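Long-range contacts in periplasmic binding protein (Veillonella parvula, PDB 4OVK), which probably captures a solute outside the cytoplasmic membrane and delivers it to an ABC transporter, as related periplasmic binding proteins do: residues P179-L184 and P231-L236; N209-T214 and M227-D232. One frame throughout, in Å; residues are numbered along the deposited sequence.

Contact 1: P179-L184 and P231-L236; sequences PKVLYL and PDIIIL
Strands 180-184 and 233-236 pair in parallel at the centre of the four-stranded sheet of one lobe, V181 beside I233 and Y183 beside I235, their short axes 4.7 Å apart and 20° from parallel. L182 binds both ways, its N giving a hydrogen bond to I233 O and its O taking one from I235 N, after which L184 N reaches I235 O over 2.8 Å. Where the pairing begins, a side chain takes over from the backbone: D232 OD2 accepts K180 N at 2.8 Å through its anti lone pair, in a bond only 10° from straight. K180 O receives I233 N and, more weakly, D232 N.

On the face bearing V181, Y183, I233 and I235, the CG2 methyl of I235 lies over the ring of Y183, 3.8 Å from its centroid, a CH-pi contact. CG2 gets there because it stands anti to the backbone N of I235, while CD1 at the other branch meets V181 CG1 at 4.0 Å. A serine in place of Y183 would probably leave that methyl without its aromatic cover and D279 without the phenolic OH it bonds. On the other face, L184 CD2 and L236 CD2 touch at 3.8 Å. Helix 285-296 packs on V181, Y183 and I233, strand 190-192 touches L182 and L184, and strands 208-209 and 268-270 flank the pair.

Contact 2: N209-T214 and M227-D232; sequences NAAKDT and MTWDPD
W229 lays its indole against A210, A211 and T214, joining the last turn of helix 223-229 to two overlapping type I beta turns, N209 to K212 and A211 to T214. Its CB starts beside the methyl of A210, 4.1 Å from A210 CB. With CG anti to the carbonyl carbon (chi1 -63°), the indole is carried under the first turn, and A210 O sits 3.1 Å above the plane, over the middle of the ring system. CG, CD2 and CE2 all lie beneath it, W229 CD2 nearest at 3.2 Å from A210 O; NE1 is also close, but the angle is too poor for a hydrogen bond.

Farther out, CE3 meets A210 CB, and the six-membered ring takes A211 CA over the same face, 18° off its normal, as a CH-pi contact. CZ3 and CH2 then reach the A211 methyl, W229 CH2 at 3.7 Å from A211 CB. P231, just beyond the helix, adds its CB against A210 CB. The turns are held by K212 N to N209 O and T214 N to A211 O. At the far rim the approach changes from face to edge: T214 OG1 lies near the indole plane, 3.6 Å from W229 CZ2.

Contacts 1 and 2 lie in one lobe, their centres about 8 Å apart, and share P231 and D232. Along the chain come strand 180-184, then the turns of 209-214 after strand 208-209, then helix 223-229, from which the short link D230 to D232 leads into strand 233-236. Contact 1 is thus the central strand pairing, and contact 2 packs the approach to one of its strands against the exit from an outer strand. Two polar links tie them: K180 NZ to W229 O, and the backbone pair V181 O with A210 N. L182 CD1 also touches W229 CZ3, so the turns and the helix end both pack against strand 180-184, which lies between strands 208-209 and 233-236.

Contact 1: P179-L184 and P231-L236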
loop_
_atom_site.group_PDB
_atom_site.type_symbol
_atom_site.label_atom_id
_atom_site.label_comp_id
_atom_site.label_asym_id
_atom_site.label_seq_id
_atom_site.Cartn_x
_atom_site.Cartn_y
_atom_site.Cartn_z
ATOM N N PRO A 179 6.182 16.925 16.093
ATOM C CA PRO A 179 6.865 15.752 16.654
ATOM C C PRO A 179 7.835 15.150 15.643
ATOM O O PRO A 179 7.528 15.123 14.447
ATOM C CB PRO A 179 5.728 14.755 16.937
ATOM C CG PRO A 179 4.476 15.546 16.889
ATOM C CD PRO A 179 4.729 16.714 15.979
ATOM N N LYS A 180 8.991 14.693 16.120
ATOM C CA LYS A 180 9.974 14.032 15.268
ATOM C C LYS A 180 9.633 12.549 15.129
ATOM O O LYS A 180 9.514 11.836 16.126
ATOM C CB LYS A 180 11.374 14.204 15.839
ATOM C CG LYS A 180 12.472 13.761 14.884
ATOM C CD LYS A 180 13.864 13.960 15.469
ATOM C CE LYS A 180 14.171 15.421 15.752
ATOM N NZ LYS A 180 15.626 15.601 15.980
ATOM N N VAL A 181 9.491 12.100 13.883
ATOM C CA VAL A 181 8.983 10.758 13.579
ATOM C C VAL A 181 10.011 9.975 12.782
ATOM O O VAL A 181 10.553 10.488 11.786
ATOM C CB VAL A 181 7.668 10.803 12.760
ATOM C CG1 VAL A 181 7.104 9.401 12.571
ATOM C CG2 VAL A 181 6.636 11.725 13.412
ATOM N N LEU A 182 10.262 8.742 13.231
ATOM C CA LEU A 182 11.158 7.796 12.561
ATOM C C LEU A 182 10.314 6.639 12.026
ATOM O O LEU A 182 9.522 6.044 12.771
ATOM C CB LEU A 182 12.176 7.238 13.551
ATOM C CG LEU A 182 13.205 6.273 12.950
ATOM C CD1 LEU A 182 14.123 7.017 11.991
ATOM C CD2 LEU A 182 14.000 5.599 14.052
ATOM N N TYR A 183 10.471 6.323 10.740
ATOM C CA TYR A 183 9.812 5.164 10.155
ATOM C C TYR A 183 10.873 4.065 10.032
ATOM O O TYR A 183 11.753 4.127 9.177
ATOM C CB TYR A 183 9.187 5.532 8.803
ATOM C CG TYR A 183 7.917 4.759 8.436
ATOM C CD1 TYR A 183 7.939 3.389 8.252
ATOM C CD2 TYR A 183 6.699 5.414 8.271
ATOM C CE1 TYR A 183 6.787 2.689 7.898
ATOM C CE2 TYR A 183 5.541 4.727 7.940
ATOM C CZ TYR A 183 5.592 3.365 7.742
ATOM O OH TYR A 183 4.446 2.684 7.386
ATOM N N LEU A 184 10.816 3.107 10.953
ATOM C CA LEU A 184 11.794 2.031 11.051
ATOM C C LEU A 184 11.299 0.814 10.270
ATOM O O LEU A 184 10.200 0.317 10.524
ATOM C CB LEU A 184 12.039 1.689 12.541
ATOM C CG LEU A 184 13.042 0.578 12.888
ATOM C CD1 LEU A 184 14.465 0.913 12.445
ATOM C CD2 LEU A 184 13.015 0.301 14.392
ATOM N N PRO A 231 13.878 10.467 18.186
ATOM C CA PRO A 231 12.514 10.678 17.720
ATOM C C PRO A 231 11.481 10.588 18.845
ATOM O O PRO A 231 11.681 9.850 19.831
ATOM C CB PRO A 231 12.317 9.564 16.681
ATOM C CG PRO A 231 13.286 8.510 17.065
ATOM C CD PRO A 231 14.467 9.236 17.621
ATOM N N ASP A 232 10.423 11.382 18.701
ATOM C CA ASP A 232 9.256 11.374 19.607
ATOM C C ASP A 232 8.293 10.216 19.323
ATOM O O ASP A 232 7.599 9.724 20.229
ATOM C CB ASP A 232 8.490 12.693 19.476
ATOM C CG ASP A 232 9.353 13.913 19.791
ATOM O OD1 ASP A 232 9.741 14.081 20.972
ATOM O OD2 ASP A 232 9.639 14.706 18.857
ATOM N N ILE A 233 8.233 9.808 18.054
ATOM C CA ILE A 233 7.320 8.763 17.588
ATOM C C ILE A 233 8.101 7.835 16.660
ATOM O O ILE A 233 8.916 8.307 15.865
ATOM C CB ILE A 233 6.121 9.375 16.823
ATOM C CG1 ILE A 233 5.258 10.224 17.760
ATOM C CG2 ILE A 233 5.251 8.292 16.188
ATOM C CD1 ILE A 233 4.222 11.077 17.050
ATOM N N ILE A 234 7.881 6.528 16.794
ATOM C CA ILE A 234 8.493 5.535 15.893
ATOM C C ILE A 234 7.357 4.712 15.299
ATOM O O ILE A 234 6.500 4.221 16.034
ATOM C CB ILE A 234 9.476 4.600 16.636
ATOM C CG1 ILE A 234 10.671 5.391 17.193
ATOM C CG2 ILE A 234 9.970 3.483 15.708
ATOM C CD1 ILE A 234 11.498 4.622 18.218
ATOM N N ILE A 235 7.330 4.612 13.971
ATOM C CA ILE A 235 6.398 3.752 13.273
ATOM C C ILE A 235 7.210 2.580 12.728
ATOM O O ILE A 235 8.280 2.782 12.151
ATOM C CB ILE A 235 5.687 4.505 12.133
ATOM C CG1 ILE A 235 4.883 5.689 12.713
ATOM C CG2 ILE A 235 4.807 3.565 11.327
ATOM C CD1 ILE A 235 4.394 6.621 11.656
ATOM N N LEU A 236 6.713 1.366 12.948
ATOM C CA LEU A 236 7.377 0.145 12.502
ATOM C C LEU A 236 6.676 -0.355 11.251
ATOM O O LEU A 236 5.466 -0.473 11.236
ATOM C CB LEU A 236 7.310 -0.935 13.587
ATOM C CG LEU A 236 7.826 -0.571 14.982
ATOM C CD1 LEU A 236 7.528 -1.683 15.969
ATOM C CD2 LEU A 236 9.310 -0.273 14.966
#

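Contact 2: N209-T214 and M227-D232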
loop_
_atom_site.group_PDB
_atom_site.type_symbol
_atom_site.label_atom_id
_atom_site.label_comp_id
_atom_site.label_asym_id
_atom_site.label_seq_id
_atom_site.Cartn_x
_atom_site.Cartn_y
_atom_site.Cartn_z
ATOM N N ASN A 209 10.515 14.735 9.929
ATOM C CA ASN A 209 11.254 13.515 9.648
ATOM C C ASN A 209 12.580 13.444 10.397
ATOM O O ASN A 209 13.502 14.218 10.117
ATOM C CB ASN A 209 11.501 13.417 8.156
ATOM C CG ASN A 209 10.263 13.011 7.414
ATOM O OD1 ASN A 209 9.768 11.903 7.608
ATOM N ND2 ASN A 209 9.734 13.908 6.585
ATOM N N ALA A 210 12.681 12.502 11.332
ATOM C CA ALA A 210 13.944 12.240 12.032
ATOM C C ALA A 210 15.089 11.980 11.052
ATOM O O ALA A 210 16.206 12.432 11.283
ATOM C CB ALA A 210 13.799 11.059 12.989
ATOM N N ALA A 211 14.796 11.260 9.964
ATOM C CA ALA A 211 15.800 10.883 8.952
ATOM C C ALA A 211 15.798 11.804 7.719
ATOM O O ALA A 211 16.177 11.392 6.621
ATOM C CB ALA A 211 15.572 9.442 8.533
ATOM N N LYS A 212 15.379 13.046 7.928
ATOM C CA LYS A 212 15.317 14.097 6.909
ATOM C C LYS A 212 16.582 14.229 6.052
ATOM O O LYS A 212 16.502 14.483 4.840
ATOM C CB LYS A 212 15.016 15.415 7.639
ATOM C CG LYS A 212 15.336 16.713 6.925
ATOM C CD LYS A 212 15.107 17.882 7.875
ATOM C CE LYS A 212 16.266 18.037 8.849
ATOM N NZ LYS A 212 15.800 18.487 10.181
ATOM N N ASP A 213 17.745 14.057 6.675
ATOM C CA ASP A 213 19.016 14.225 5.970
ATOM C C ASP A 213 19.637 12.902 5.515
ATOM O O ASP A 213 20.778 12.885 5.086
ATOM C CB ASP A 213 19.988 15.028 6.839
ATOM C CG ASP A 213 19.474 16.434 7.140
ATOM O OD1 ASP A 213 18.945 17.092 6.214
ATOM O OD2 ASP A 213 19.593 16.884 8.299
ATOM N N THR A 214 18.872 11.812 5.580
ATOM C CA THR A 214 19.308 10.508 5.075
ATOM C C THR A 214 18.677 10.259 3.701
ATOM O O THR A 214 17.457 10.303 3.560
ATOM C CB THR A 214 18.925 9.374 6.050
ATOM O OG1 THR A 214 19.594 9.568 7.300
ATOM C CG2 THR A 214 19.318 8.006 5.494
HETATM N N MSE A 227 20.033 7.713 18.096
HETATM C CA MSE A 227 20.106 8.271 19.449
HETATM C C MSE A 227 20.184 9.781 19.376
HETATM O O MSE A 227 19.515 10.483 20.137
HETATM C CB MSE A 227 21.286 7.669 20.214
HETATM C CG MSE A 227 21.033 6.197 20.547
HETATM SE SE MSE A 227 22.660 5.346 21.276
HETATM C CE MSE A 227 22.678 6.233 23.039
ATOM N N THR A 228 20.973 10.290 18.435
ATOM C CA THR A 228 21.106 11.733 18.223
ATOM C C THR A 228 19.780 12.382 17.792
ATOM O O THR A 228 19.377 13.413 18.356
ATOM C CB THR A 228 22.214 12.020 17.186
ATOM O OG1 THR A 228 23.463 11.540 17.693
ATOM C CG2 THR A 228 22.337 13.506 16.883
ATOM N N TRP A 229 19.104 11.778 16.813
ATOM C CA TRP A 229 17.800 12.276 16.353
ATOM C C TRP A 229 16.811 12.309 17.515
ATOM O O TRP A 229 16.097 13.292 17.696
ATOM C CB TRP A 229 17.221 11.408 15.223
ATOM C CG TRP A 229 18.041 11.372 13.960
ATOM C CD1 TRP A 229 18.936 12.305 13.533
ATOM C CD2 TRP A 229 18.015 10.352 12.955
ATOM N NE1 TRP A 229 19.487 11.922 12.331
ATOM C CE2 TRP A 229 18.933 10.730 11.950
ATOM C CE3 TRP A 229 17.306 9.154 12.806
ATOM C CZ2 TRP A 229 19.163 9.952 10.817
ATOM C CZ3 TRP A 229 17.531 8.381 11.675
ATOM C CH2 TRP A 229 18.452 8.785 10.696
ATOM N N ASP A 230 16.789 11.225 18.294
ATOM C CA ASP A 230 15.894 11.091 19.450
ATOM C C ASP A 230 14.420 11.326 19.063
ATOM O O ASP A 230 13.779 12.272 19.540
ATOM C CB ASP A 230 16.333 12.041 20.581
ATOM C CG ASP A 230 15.829 11.603 21.949
ATOM O OD1 ASP A 230 15.258 10.498 22.060
ATOM O OD2 ASP A 230 16.024 12.354 22.930
ATOM N N PRO A 231 13.878 10.467 18.186
ATOM C CA PRO A 231 12.514 10.678 17.720
ATOM C C PRO A 231 11.481 10.588 18.845
ATOM O O PRO A 231 11.681 9.850 19.831
ATOM C CB PRO A 231 12.317 9.564 16.681
ATOM C CG PRO A 231 13.286 8.510 17.065
ATOM C CD PRO A 231 14.467 9.236 17.621
ATOM N N ASP A 232 10.423 11.382 18.701
ATOM C CA ASP A 232 9.256 11.374 19.607
ATOM C C ASP A 232 8.293 10.216 19.323
ATOM O O ASP A 232 7.599 9.724 20.229
ATOM C CB ASP A 232 8.490 12.693 19.476
ATOM C CG ASP A 232 9.353 13.913 19.791
ATOM O OD1 ASP A 232 9.741 14.081 20.972
ATOM O OD2 ASP A 232 9.639 14.706 18.857
#